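Local coordinates for protein putidaredoxin reductase (Pseudomonas putida, PDB 1Q1R) that probably passes electrons from NADH through its bound FAD to the iron-sulfur protein putidaredoxin, supplying the cytochrome P450cam monooxygenase system, at residues Y159-I169 / W328-I336; A281-H289 / R298-A309. All coordinates share one frame; numbering follows the deposited sequence.

Overall arrangement
Both contacts border the FAD, with their centres about 21 Å apart. Contact 2 (281-289 with 298-309) falls in sequence between the two segments of contact 1 (159-169 with 328-336). It packs the loop after strand 279-281, at the rim of a parallel sheet, and strand 286-290 on the end of strand 295-298 and the start of helix 302-316. The chain runs from that helix to strand 328-333, the edge of the antiparallel C-terminal sheet, and contact 1 sets this strand beside helix 159-170. The two contacts touch where Trp328 O meets Pro303 CG at 3.3 Å. Contact 2 serves the diphosphate, ribityl chain and flavin O2, while contact 1 supplies Ile160, Phe329 and Trp330 around the isoalloxazine.

Contact 1 of 2, residues Y159-I169 / W328-I336; sequences YIGLEVAATAI and WFWSDQYEI. With FAD (flavin-adenine dinucleotide), chain C.
The polar centre is Glu163 OE2, which takes two bonds from the strand. Ser331 OG donates along the anti lone pair at 2.6 Å between Ser331 OG and Glu163 OE2, while Asp332 N comes from above the carboxylate plane, 3.1 Å from the same OE2. Glu163 reaches this far because its chain runs straight beyond CG (chi2 -179°). A water sits between Glu163 OE2 and Trp330 O, and OE1 of Glu163 turns to Ser49 and to Lys50, which also bonds the FAD. Ser331 OG in turn accepts from Gln333 NE2 at 2.9 Å, a nearly straight bond lying in the amide plane; with His201 on its OE1, the Gln333 amide is fixed in rotation at both ends.

Aromatic contacts flank this network. The edge of Phe329 points at one face of Tyr159 in a T-shaped pair, centroids 5.0 Å apart and planes at 74°, with Phe329 CZ 3.4 Å from Tyr159 CE1. At the far end Ala166 CB lies over the Tyr334 ring in a CH-pi contact, 3.7 Å from its centroid, and Ile169 CG2 comes to the edge of that ring.

Both segments also touch the cofactor. Trp330 presents one indole face to the flavin pyrimidine, N3 standing 3.3 Å above the plane, and Ile160 CD1 packs on flavin C6. The helix follows a glycine-rich GxGxxG-like turn, consistent with the Rossmann-type NADH-binding domain of the glutathione reductase fold, and here it meets the edge strand of the C-terminal domain beside the isoalloxazine.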
loop_
_atom_site.group_PDB
_atom_site.type_symbol
_atom_site.label_atom_id
_atom_site.label_comp_id
_atom_site.label_asym_id
_atom_site.label_seq_id
_atom_site.Cartn_x
_atom_site.Cartn_y
_atom_site.Cartn_z
ATOM N N TYR A 159 5.796 -7.305 0.299
ATOM C CA TYR A 159 6.806 -6.275 0.540
ATOM C C TYR A 159 6.899 -5.841 2.003
ATOM O O TYR A 159 7.996 -5.624 2.521
ATOM C CB TYR A 159 6.555 -5.040 -0.335
ATOM C CG TYR A 159 6.867 -5.253 -1.802
ATOM C CD1 TYR A 159 5.856 -5.538 -2.720
ATOM C CD2 TYR A 159 8.180 -5.191 -2.266
ATOM C CE1 TYR A 159 6.148 -5.755 -4.066
ATOM C CE2 TYR A 159 8.485 -5.410 -3.609
ATOM C CZ TYR A 159 7.464 -5.690 -4.503
ATOM O OH TYR A 159 7.762 -5.904 -5.830
ATOM N N ILE A 160 5.759 -5.711 2.673
ATOM C CA ILE A 160 5.783 -5.300 4.070
ATOM C C ILE A 160 6.425 -6.389 4.926
ATOM O O ILE A 160 7.201 -6.094 5.834
ATOM C CB ILE A 160 4.365 -4.990 4.599
ATOM C CG1 ILE A 160 3.658 -4.011 3.656
ATOM C CG2 ILE A 160 4.451 -4.386 5.994
ATOM C CD1 ILE A 160 4.480 -2.783 3.298
ATOM N N GLY A 161 6.112 -7.648 4.632
ATOM C CA GLY A 161 6.704 -8.735 5.392
ATOM C C GLY A 161 8.213 -8.695 5.239
ATOM O O GLY A 161 8.963 -8.865 6.206
ATOM N N LEU A 162 8.661 -8.464 4.009
ATOM C CA LEU A 162 10.089 -8.382 3.717
ATOM C C LEU A 162 10.728 -7.174 4.407
ATOM O O LEU A 162 11.860 -7.250 4.895
ATOM C CB LEU A 162 10.303 -8.295 2.207
ATOM C CG LEU A 162 9.866 -9.556 1.451
ATOM C CD1 LEU A 162 9.927 -9.306 -0.057
ATOM C CD2 LEU A 162 10.763 -10.720 1.859
ATOM N N GLU A 163 10.016 -6.054 4.431
ATOM C CA GLU A 163 10.542 -4.858 5.086
ATOM C C GLU A 163 10.629 -5.077 6.596
ATOM O O GLU A 163 11.547 -4.588 7.256
ATOM C CB GLU A 163 9.665 -3.652 4.761
ATOM C CG GLU A 163 9.920 -3.113 3.358
ATOM C CD GLU A 163 9.069 -1.914 3.028
ATOM O OE1 GLU A 163 8.426 -1.368 3.951
ATOM O OE2 GLU A 163 9.048 -1.510 1.845
ATOM N N VAL A 164 9.671 -5.819 7.141
ATOM C CA VAL A 164 9.681 -6.120 8.565
ATOM C C VAL A 164 10.890 -7.012 8.860
ATOM O O VAL A 164 11.643 -6.767 9.804
ATOM C CB VAL A 164 8.389 -6.845 8.984
ATOM C CG1 VAL A 164 8.577 -7.506 10.343
ATOM C CG2 VAL A 164 7.238 -5.853 9.036
ATOM N N ALA A 165 11.081 -8.044 8.040
ATOM C CA ALA A 165 12.209 -8.960 8.214
ATOM C C ALA A 165 13.542 -8.217 8.144
ATOM O O ALA A 165 14.429 -8.448 8.964
ATOM C CB ALA A 165 12.167 -10.064 7.146
ATOM N N ALA A 166 13.685 -7.330 7.160
ATOM C CA ALA A 166 14.920 -6.564 7.002
ATOM C C ALA A 166 15.190 -5.718 8.245
ATOM O O ALA A 166 16.318 -5.644 8.722
ATOM C CB ALA A 166 14.831 -5.665 5.771
ATOM N N THR A 167 14.146 -5.090 8.776
ATOM C CA THR A 167 14.297 -4.259 9.967
ATOM C C THR A 167 14.641 -5.104 11.194
ATOM O O THR A 167 15.487 -4.710 12.003
ATOM C CB THR A 167 13.015 -3.444 10.237
ATOM O OG1 THR A 167 12.747 -2.613 9.105
ATOM C CG2 THR A 167 13.190 -2.550 11.464
ATOM N N ALA A 168 14.003 -6.264 11.327
ATOM C CA ALA A 168 14.278 -7.142 12.462
ATOM C C ALA A 168 15.709 -7.678 12.390
ATOM O O ALA A 168 16.394 -7.778 13.409
ATOM C CB ALA A 168 13.287 -8.302 12.494
ATOM N N ILE A 169 16.151 -8.033 11.185
ATOM C CA ILE A 169 17.507 -8.541 10.985
ATOM C C ILE A 169 18.531 -7.509 11.442
ATOM O O ILE A 169 19.527 -7.845 12.087
ATOM C CB ILE A 169 17.764 -8.886 9.493
ATOM C CG1 ILE A 169 17.316 -10.317 9.222
ATOM C CG2 ILE A 169 19.247 -8.729 9.150
ATOM C CD1 ILE A 169 18.070 -11.356 10.052
ATOM N N TRP A 328 2.659 3.405 -9.526
ATOM C CA TRP A 328 3.982 3.044 -9.038
ATOM C C TRP A 328 4.029 3.029 -7.520
ATOM O O TRP A 328 3.121 3.531 -6.848
ATOM C CB TRP A 328 5.060 4.001 -9.572
ATOM C CG TRP A 328 5.017 5.398 -9.019
ATOM C CD1 TRP A 328 4.216 6.419 -9.435
ATOM C CD2 TRP A 328 5.821 5.924 -7.951
ATOM N NE1 TRP A 328 4.471 7.551 -8.697
ATOM C CE2 TRP A 328 5.450 7.275 -7.779
ATOM C CE3 TRP A 328 6.818 5.384 -7.125
ATOM C CZ2 TRP A 328 6.041 8.099 -6.810
ATOM C CZ3 TRP A 328 7.406 6.200 -6.163
ATOM C CH2 TRP A 328 7.014 7.546 -6.014
ATOM N N PHE A 329 5.081 2.420 -6.989
ATOM C CA PHE A 329 5.277 2.357 -5.551
ATOM C C PHE A 329 6.731 1.995 -5.300
ATOM O O PHE A 329 7.485 1.740 -6.243
ATOM C CB PHE A 329 4.315 1.343 -4.912
ATOM C CG PHE A 329 4.698 -0.091 -5.117
ATOM C CD1 PHE A 329 5.481 -0.755 -4.176
ATOM C CD2 PHE A 329 4.263 -0.787 -6.239
ATOM C CE1 PHE A 329 5.823 -2.095 -4.347
ATOM C CE2 PHE A 329 4.599 -2.127 -6.422
ATOM C CZ PHE A 329 5.382 -2.783 -5.473
ATOM N N TRP A 330 7.129 1.997 -4.037
ATOM C CA TRP A 330 8.501 1.691 -3.689
ATOM C C TRP A 330 8.557 0.836 -2.437
ATOM O O TRP A 330 7.552 0.642 -1.753
ATOM C CB TRP A 330 9.290 2.990 -3.464
ATOM C CG TRP A 330 9.034 3.655 -2.123
ATOM C CD1 TRP A 330 9.797 3.543 -0.992
ATOM C CD2 TRP A 330 7.944 4.524 -1.785
ATOM N NE1 TRP A 330 9.250 4.291 0.027
ATOM C CE2 TRP A 330 8.113 4.901 -0.431
ATOM C CE3 TRP A 330 6.839 5.019 -2.494
ATOM C CZ2 TRP A 330 7.220 5.757 0.229
ATOM C CZ3 TRP A 330 5.950 5.872 -1.836
ATOM C CH2 TRP A 330 6.148 6.230 -0.486
ATOM N N SER A 331 9.747 0.323 -2.159
ATOM C CA SER A 331 9.994 -0.501 -0.990
ATOM C C SER A 331 11.435 -0.252 -0.583
ATOM O O SER A 331 12.302 -0.061 -1.438
ATOM C CB SER A 331 9.789 -1.984 -1.321
ATOM O OG SER A 331 10.098 -2.808 -0.208
ATOM N N ASP A 332 11.683 -0.227 0.720
ATOM C CA ASP A 332 13.027 -0.013 1.238
ATOM C C ASP A 332 13.406 -1.240 2.042
ATOM O O ASP A 332 12.782 -1.538 3.059
ATOM C CB ASP A 332 13.081 1.212 2.154
ATOM C CG ASP A 332 12.914 2.518 1.404
ATOM O OD1 ASP A 332 12.847 3.577 2.073
ATOM O OD2 ASP A 332 12.859 2.494 0.152
ATOM N N GLN A 333 14.424 -1.950 1.578
ATOM C CA GLN A 333 14.907 -3.144 2.254
ATOM C C GLN A 333 16.432 -3.091 2.237
ATOM O O GLN A 333 17.038 -2.957 1.175
ATOM C CB GLN A 333 14.411 -4.395 1.525
ATOM C CG GLN A 333 12.892 -4.552 1.515
ATOM C CD GLN A 333 12.437 -5.678 0.605
ATOM O OE1 GLN A 333 13.044 -6.750 0.574
ATOM N NE2 GLN A 333 11.355 -5.447 -0.130
ATOM N N TYR A 334 17.042 -3.182 3.414
ATOM C CA TYR A 334 18.495 -3.133 3.533
ATOM C C TYR A 334 19.079 -1.961 2.745
ATOM O O TYR A 334 20.033 -2.125 1.986
ATOM C CB TYR A 334 19.118 -4.443 3.042
ATOM C CG TYR A 334 18.521 -5.682 3.668
ATOM C CD1 TYR A 334 17.763 -6.574 2.910
ATOM C CD2 TYR A 334 18.704 -5.958 5.022
ATOM C CE1 TYR A 334 17.202 -7.717 3.486
ATOM C CE2 TYR A 334 18.145 -7.094 5.608
ATOM C CZ TYR A 334 17.398 -7.967 4.835
ATOM O OH TYR A 334 16.858 -9.095 5.411
ATOM N N GLU A 335 18.496 -0.781 2.923
ATOM C CA GLU A 335 18.961 0.434 2.251
ATOM C C GLU A 335 18.982 0.348 0.726
ATOM O O GLU A 335 19.650 1.146 0.069
ATOM C CB GLU A 335 20.362 0.816 2.749
ATOM C CG GLU A 335 20.428 1.204 4.222
ATOM C CD GLU A 335 21.849 1.470 4.690
ATOM O OE1 GLU A 335 22.494 2.400 4.161
ATOM O OE2 GLU A 335 22.327 0.743 5.588
ATOM N N ILE A 336 18.262 -0.618 0.167
ATOM C CA ILE A 336 18.198 -0.778 -1.281
ATOM C C ILE A 336 17.006 0.007 -1.827
ATOM O O ILE A 336 15.895 -0.102 -1.314
ATOM C CB ILE A 336 18.039 -2.260 -1.670
ATOM C CG1 ILE A 336 19.301 -3.031 -1.287
ATOM C CG2 ILE A 336 17.756 -2.385 -3.160
ATOM C CD1 ILE A 336 19.213 -4.517 -1.565
HETATM P PA FAD C . -5.873 3.807 5.433
HETATM O O1A FAD C . -6.268 2.446 5.868
HETATM O O2A FAD C . -4.493 4.266 5.712
HETATM O O5B FAD C . -6.885 4.881 6.057
HETATM C C5B FAD C . -8.285 4.609 6.196
HETATM C C4B FAD C . -8.748 5.093 7.581
HETATM O O4B FAD C . -10.217 5.190 7.611
HETATM C C3B FAD C . -8.372 4.079 8.672
HETATM O O3B FAD C . -8.002 4.785 9.864
HETATM C C2B FAD C . -9.664 3.337 8.911
HETATM O O2B FAD C . -9.702 2.820 10.245
HETATM C C1B FAD C . -10.679 4.452 8.764
HETATM N N9A FAD C . -12.085 3.983 8.617
HETATM C C8A FAD C . -12.520 2.955 7.866
HETATM N N7A FAD C . -13.845 2.836 8.017
HETATM C C5A FAD C . -14.246 3.785 8.858
HETATM C C6A FAD C . -15.487 4.145 9.388
HETATM N N6A FAD C . -16.582 3.460 9.063
HETATM N N1A FAD C . -15.565 5.195 10.244
HETATM C C2A FAD C . -14.470 5.887 10.589
HETATM N N3A FAD C . -13.270 5.554 10.093
HETATM C C4A FAD C . -13.135 4.515 9.233
HETATM N N1 FAD C . 2.806 2.483 0.076
HETATM C C2 FAD C . 3.830 2.909 -0.778
HETATM O O2 FAD C . 3.554 3.451 -1.847
HETATM N N3 FAD C . 5.171 2.723 -0.396
HETATM C C4 FAD C . 5.478 2.115 0.844
HETATM O O4 FAD C . 6.654 2.000 1.185
HETATM C C4X FAD C . 4.448 1.686 1.697
HETATM N N5 FAD C . 4.732 1.147 2.918
HETATM C C5X FAD C . 3.755 0.786 3.801
HETATM C C6 FAD C . 4.094 0.259 5.064
HETATM C C7 FAD C . 3.083 -0.091 5.988
HETATM C C7M FAD C . 3.480 -0.697 7.347
HETATM C C8 FAD C . 1.720 0.097 5.645
HETATM C C8M FAD C . 0.593 -0.246 6.633
HETATM C C9 FAD C . 1.383 0.622 4.385
HETATM C C9A FAD C . 2.393 0.966 3.461
HETATM N N10 FAD C . 2.072 1.512 2.188
HETATM C C10 FAD C . 3.111 1.877 1.307
HETATM C "C1'" FAD C . 0.646 1.688 1.776
HETATM C "C2'" FAD C . 0.221 3.152 1.914
HETATM O "O2'" FAD C . 0.607 3.631 3.206
HETATM C "C3'" FAD C . -1.300 3.305 1.727
HETATM O "O3'" FAD C . -1.678 2.724 0.472
HETATM C "C4'" FAD C . -1.705 4.784 1.754
HETATM O "O4'" FAD C . -1.319 5.363 3.003
HETATM C "C5'" FAD C . -3.219 4.978 1.567
HETATM O "O5'" FAD C . -3.972 4.545 2.713
HETATM P P FAD C . -5.532 4.952 2.814
HETATM O O1P FAD C . -5.618 6.310 3.392
HETATM O O2P FAD C . -6.146 4.722 1.487
HETATM O O3P FAD C . -6.158 3.856 3.836
HETATM O O HOH W 1 6.715 -0.836 0.268
#

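Contact 2 of 2, residues A281-H289 / R298-A309; sequences AVGDCARFH and RIESVPNALEQA. With FAD (flavin-adenine dinucleotide), chain C.
Asp284 packs against Glu300 where the two segments close on the cofactor: Asp284 OD1 is 3.4 Å from Glu300 CA and accepts from ribityl O3' of FAD at 2.6 Å. Arg134 pairs with the other oxygen, OD2, so the carboxylate is held from two quarters, and a water links OD1 to Ser301 O. Gly283, at a phi of 90°, brings bare backbone to the diphosphate, and Asp284 N bonds FAD O2P at 3.0 Å. Val282 CG2 lies 3.5 Å from Gln308 CB, the two side chains running past each other in opposite directions. This Gly-Asp turn after strand 279-281 is the second FAD-binding motif of the glutathione reductase family. Its partner is the start of helix 302-316, where Ser301 OG caps Asn304 N and Val302 N gives its hydrogen to flavin O2 at 2.8 Å; the helix dipole would probably help draw electron density to that oxygen.

Arg298 is also firmly held: bent at CG-CD (chi3 62°), its NH1 bonds Asp284 O, 2.9 Å away and near the guanidinium plane, and forms a salt bridge with Glu300 OE2. The fit is looser at the partly exposed Arg287 and Phe288, where water and side-chain contacts stand in for direct backbone bonds. One water ties Ile299 N to Gly283 O and Ala286 O. Arg287 turns one guanidinium face to Arg298 CB, its plane upright (89°) to that of Arg298; the NE atoms of both arginines bond Asn264 O. Phe288 CZ approaches Ile299 CD1 at the ring edge, 4.1 Å away.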
loop_
_atom_site.group_PDB
_atom_site.type_symbol
_atom_site.label_atom_id
_atom_site.label_comp_id
_atom_site.label_asym_id
_atom_site.label_seq_id
_atom_site.Cartn_x
_atom_site.Cartn_y
_atom_site.Cartn_z
ATOM N N ALA A 281 -15.173 7.573 -3.707
ATOM C CA ALA A 281 -14.298 6.674 -2.954
ATOM C C ALA A 281 -12.865 7.007 -3.368
ATOM O O ALA A 281 -12.640 7.499 -4.474
ATOM C CB ALA A 281 -14.617 5.222 -3.263
ATOM N N VAL A 282 -11.897 6.735 -2.493
ATOM C CA VAL A 282 -10.505 7.070 -2.789
ATOM C C VAL A 282 -9.511 6.257 -1.955
ATOM O O VAL A 282 -9.796 5.907 -0.809
ATOM C CB VAL A 282 -10.270 8.578 -2.519
ATOM C CG1 VAL A 282 -10.533 8.882 -1.055
ATOM C CG2 VAL A 282 -8.863 8.991 -2.909
ATOM N N GLY A 283 -8.349 5.961 -2.538
ATOM C CA GLY A 283 -7.320 5.224 -1.823
ATOM C C GLY A 283 -7.362 3.714 -1.927
ATOM O O GLY A 283 -7.848 3.159 -2.909
ATOM N N ASP A 284 -6.837 3.050 -0.899
ATOM C CA ASP A 284 -6.788 1.593 -0.840
ATOM C C ASP A 284 -8.149 0.923 -1.041
ATOM O O ASP A 284 -8.218 -0.205 -1.513
ATOM C CB ASP A 284 -6.233 1.132 0.517
ATOM C CG ASP A 284 -4.748 1.416 0.686
ATOM O OD1 ASP A 284 -4.169 2.165 -0.128
ATOM O OD2 ASP A 284 -4.160 0.886 1.652
ATOM N N CYS A 285 -9.222 1.615 -0.676
ATOM C CA CYS A 285 -10.564 1.043 -0.778
ATOM C C CYS A 285 -11.231 1.179 -2.136
ATOM O O CYS A 285 -12.286 0.586 -2.365
ATOM C CB CYS A 285 -11.486 1.681 0.261
ATOM S SG CYS A 285 -12.088 3.334 -0.184
ATOM N N ALA A 286 -10.625 1.943 -3.037
ATOM C CA ALA A 286 -11.232 2.186 -4.340
ATOM C C ALA A 286 -10.835 1.283 -5.498
ATOM O O ALA A 286 -9.652 1.109 -5.800
ATOM C CB ALA A 286 -11.007 3.647 -4.735
ATOM N N ARG A 287 -11.844 0.700 -6.141
ATOM C CA ARG A 287 -11.616 -0.132 -7.313
ATOM C C ARG A 287 -12.020 0.756 -8.483
ATOM O O ARG A 287 -13.174 1.162 -8.597
ATOM C CB ARG A 287 -12.477 -1.396 -7.290
ATOM C CG ARG A 287 -12.362 -2.213 -8.582
ATOM C CD ARG A 287 -12.811 -3.636 -8.376
ATOM N NE ARG A 287 -11.927 -4.331 -7.449
ATOM C CZ ARG A 287 -10.708 -4.759 -7.754
ATOM N NH1 ARG A 287 -10.221 -4.570 -8.972
ATOM N NH2 ARG A 287 -9.973 -5.375 -6.839
ATOM N N PHE A 288 -11.060 1.073 -9.341
ATOM C CA PHE A 288 -11.321 1.946 -10.475
ATOM C C PHE A 288 -10.881 1.312 -11.786
ATOM O O PHE A 288 -10.170 0.309 -11.801
ATOM C CB PHE A 288 -10.588 3.270 -10.273
ATOM C CG PHE A 288 -9.087 3.141 -10.299
ATOM C CD1 PHE A 288 -8.372 3.436 -11.456
ATOM C CD2 PHE A 288 -8.390 2.709 -9.170
ATOM C CE1 PHE A 288 -6.980 3.303 -11.487
ATOM C CE2 PHE A 288 -6.997 2.572 -9.194
ATOM C CZ PHE A 288 -6.296 2.871 -10.353
ATOM N N HIS A 289 -11.305 1.910 -12.891
ATOM C CA HIS A 289 -10.940 1.397 -14.201
ATOM C C HIS A 289 -9.684 2.082 -14.726
ATOM O O HIS A 289 -9.651 3.297 -14.904
ATOM C CB HIS A 289 -12.096 1.584 -15.189
ATOM C CG HIS A 289 -11.801 1.070 -16.565
ATOM N ND1 HIS A 289 -11.177 1.835 -17.525
ATOM C CD2 HIS A 289 -11.995 -0.150 -17.120
ATOM C CE1 HIS A 289 -10.996 1.107 -18.614
ATOM N NE2 HIS A 289 -11.483 -0.100 -18.394
ATOM N N ARG A 298 -7.575 -2.243 -8.070
ATOM C CA ARG A 298 -7.634 -1.579 -6.769
ATOM C C ARG A 298 -6.173 -1.529 -6.329
ATOM O O ARG A 298 -5.524 -2.563 -6.183
ATOM C CB ARG A 298 -8.469 -2.366 -5.747
ATOM C CG ARG A 298 -8.574 -1.632 -4.389
ATOM C CD ARG A 298 -9.593 -2.267 -3.450
ATOM N NE ARG A 298 -9.225 -3.634 -3.103
ATOM C CZ ARG A 298 -8.217 -3.955 -2.301
ATOM N NH1 ARG A 298 -7.474 -3.001 -1.752
ATOM N NH2 ARG A 298 -7.944 -5.227 -2.062
ATOM N N ILE A 299 -5.649 -0.329 -6.127
ATOM C CA ILE A 299 -4.247 -0.196 -5.762
ATOM C C ILE A 299 -4.015 0.293 -4.343
ATOM O O ILE A 299 -4.664 1.225 -3.880
ATOM C CB ILE A 299 -3.525 0.743 -6.760
ATOM C CG1 ILE A 299 -3.664 0.176 -8.177
ATOM C CG2 ILE A 299 -2.050 0.890 -6.389
ATOM C CD1 ILE A 299 -2.902 0.942 -9.225
ATOM N N GLU A 300 -3.072 -0.349 -3.664
ATOM C CA GLU A 300 -2.719 0.000 -2.294
ATOM C C GLU A 300 -1.329 0.632 -2.283
ATOM O O GLU A 300 -0.334 -0.069 -2.130
ATOM C CB GLU A 300 -2.726 -1.266 -1.419
ATOM C CG GLU A 300 -4.113 -1.875 -1.203
ATOM C CD GLU A 300 -4.065 -3.326 -0.718
ATOM O OE1 GLU A 300 -2.996 -3.784 -0.261
ATOM O OE2 GLU A 300 -5.107 -4.005 -0.787
ATOM N N SER A 301 -1.254 1.950 -2.455
ATOM C CA SER A 301 0.041 2.624 -2.447
ATOM C C SER A 301 -0.102 4.103 -2.126
ATOM O O SER A 301 -1.187 4.679 -2.235
ATOM C CB SER A 301 0.728 2.496 -3.814
ATOM O OG SER A 301 0.215 3.463 -4.723
ATOM N N VAL A 302 1.007 4.720 -1.735
ATOM C CA VAL A 302 1.000 6.140 -1.431
ATOM C C VAL A 302 0.761 6.929 -2.717
ATOM O O VAL A 302 -0.111 7.794 -2.769
ATOM C CB VAL A 302 2.337 6.582 -0.787
ATOM C CG1 VAL A 302 2.473 8.104 -0.844
ATOM C CG2 VAL A 302 2.390 6.107 0.663
ATOM N N PRO A 303 1.521 6.630 -3.782
ATOM C CA PRO A 303 1.302 7.382 -5.023
ATOM C C PRO A 303 -0.150 7.306 -5.492
ATOM O O PRO A 303 -0.718 8.303 -5.944
ATOM C CB PRO A 303 2.271 6.721 -6.003
ATOM C CG PRO A 303 3.410 6.306 -5.095
ATOM C CD PRO A 303 2.656 5.701 -3.924
ATOM N N ASN A 304 -0.756 6.131 -5.366
ATOM C CA ASN A 304 -2.141 5.964 -5.785
ATOM C C ASN A 304 -3.078 6.846 -4.962
ATOM O O ASN A 304 -3.976 7.494 -5.506
ATOM C CB ASN A 304 -2.560 4.497 -5.666
ATOM C CG ASN A 304 -3.997 4.269 -6.094
ATOM O OD1 ASN A 304 -4.851 3.897 -5.281
ATOM N ND2 ASN A 304 -4.277 4.499 -7.373
ATOM N N ALA A 305 -2.865 6.882 -3.650
ATOM C CA ALA A 305 -3.708 7.697 -2.781
ATOM C C ALA A 305 -3.557 9.173 -3.123
ATOM O O ALA A 305 -4.542 9.911 -3.170
ATOM C CB ALA A 305 -3.342 7.461 -1.314
ATOM N N LEU A 306 -2.324 9.606 -3.361
ATOM C CA LEU A 306 -2.072 11.004 -3.690
ATOM C C LEU A 306 -2.752 11.383 -5.009
ATOM O O LEU A 306 -3.466 12.385 -5.084
ATOM C CB LEU A 306 -0.565 11.262 -3.778
ATOM C CG LEU A 306 0.224 11.050 -2.478
ATOM C CD1 LEU A 306 1.725 11.230 -2.726
ATOM C CD2 LEU A 306 -0.261 12.036 -1.431
ATOM N N GLU A 307 -2.533 10.571 -6.038
ATOM C CA GLU A 307 -3.119 10.824 -7.351
ATOM C C GLU A 307 -4.643 10.886 -7.272
ATOM O O GLU A 307 -5.255 11.854 -7.727
ATOM C CB GLU A 307 -2.683 9.738 -8.340
ATOM C CG GLU A 307 -3.377 9.812 -9.699
ATOM C CD GLU A 307 -2.841 8.799 -10.696
ATOM O OE1 GLU A 307 -2.551 7.653 -10.295
ATOM O OE2 GLU A 307 -2.722 9.143 -11.889
ATOM N N GLN A 308 -5.254 9.865 -6.675
ATOM C CA GLN A 308 -6.705 9.830 -6.550
ATOM C C GLN A 308 -7.248 10.972 -5.695
ATOM O O GLN A 308 -8.270 11.573 -6.026
ATOM C CB GLN A 308 -7.162 8.482 -5.977
ATOM C CG GLN A 308 -6.926 7.319 -6.924
ATOM C CD GLN A 308 -7.612 6.031 -6.488
ATOM O OE1 GLN A 308 -7.450 4.990 -7.125
ATOM N NE2 GLN A 308 -8.385 6.097 -5.409
ATOM N N ALA A 309 -6.561 11.280 -4.600
ATOM C CA ALA A 309 -7.002 12.354 -3.716
ATOM C C ALA A 309 -6.930 13.711 -4.417
ATOM O O ALA A 309 -7.786 14.574 -4.218
ATOM C CB ALA A 309 -6.150 12.369 -2.446
HETATM P PA FAD C . -5.873 3.807 5.433
HETATM O O1A FAD C . -6.268 2.446 5.868
HETATM O O2A FAD C . -4.493 4.266 5.712
HETATM O O5B FAD C . -6.885 4.881 6.057
HETATM C C5B FAD C . -8.285 4.609 6.196
HETATM C C4B FAD C . -8.748 5.093 7.581
HETATM O O4B FAD C . -10.217 5.190 7.611
HETATM C C3B FAD C . -8.372 4.079 8.672
HETATM O O3B FAD C . -8.002 4.785 9.864
HETATM C C2B FAD C . -9.664 3.337 8.911
HETATM O O2B FAD C . -9.702 2.820 10.245
HETATM C C1B FAD C . -10.679 4.452 8.764
HETATM N N9A FAD C . -12.085 3.983 8.617
HETATM C C8A FAD C . -12.520 2.955 7.866
HETATM N N7A FAD C . -13.845 2.836 8.017
HETATM C C5A FAD C . -14.246 3.785 8.858
HETATM C C6A FAD C . -15.487 4.145 9.388
HETATM N N6A FAD C . -16.582 3.460 9.063
HETATM N N1A FAD C . -15.565 5.195 10.244
HETATM C C2A FAD C . -14.470 5.887 10.589
HETATM N N3A FAD C . -13.270 5.554 10.093
HETATM C C4A FAD C . -13.135 4.515 9.233
HETATM N N1 FAD C . 2.806 2.483 0.076
HETATM C C2 FAD C . 3.830 2.909 -0.778
HETATM O O2 FAD C . 3.554 3.451 -1.847
HETATM N N3 FAD C . 5.171 2.723 -0.396
HETATM C C4 FAD C . 5.478 2.115 0.844
HETATM O O4 FAD C . 6.654 2.000 1.185
HETATM C C4X FAD C . 4.448 1.686 1.697
HETATM N N5 FAD C . 4.732 1.147 2.918
HETATM C C5X FAD C . 3.755 0.786 3.801
HETATM C C6 FAD C . 4.094 0.259 5.064
HETATM C C7 FAD C . 3.083 -0.091 5.988
HETATM C C7M FAD C . 3.480 -0.697 7.347
HETATM C C8 FAD C . 1.720 0.097 5.645
HETATM C C8M FAD C . 0.593 -0.246 6.633
HETATM C C9 FAD C . 1.383 0.622 4.385
HETATM C C9A FAD C . 2.393 0.966 3.461
HETATM N N10 FAD C . 2.072 1.512 2.188
HETATM C C10 FAD C . 3.111 1.877 1.307
HETATM C "C1'" FAD C . 0.646 1.688 1.776
HETATM C "C2'" FAD C . 0.221 3.152 1.914
HETATM O "O2'" FAD C . 0.607 3.631 3.206
HETATM C "C3'" FAD C . -1.300 3.305 1.727
HETATM O "O3'" FAD C . -1.678 2.724 0.472
HETATM C "C4'" FAD C . -1.705 4.784 1.754
HETATM O "O4'" FAD C . -1.319 5.363 3.003
HETATM C "C5'" FAD C . -3.219 4.978 1.567
HETATM O "O5'" FAD C . -3.972 4.545 2.713
HETATM P P FAD C . -5.532 4.952 2.814
HETATM O O1P FAD C . -5.618 6.310 3.392
HETATM O O2P FAD C . -6.146 4.722 1.487
HETATM O O3P FAD C . -6.158 3.856 3.836
HETATM O O HOH W 2 -7.189 1.931 -5.538
HETATM O O HOH W 3 -4.023 3.921 -2.331
#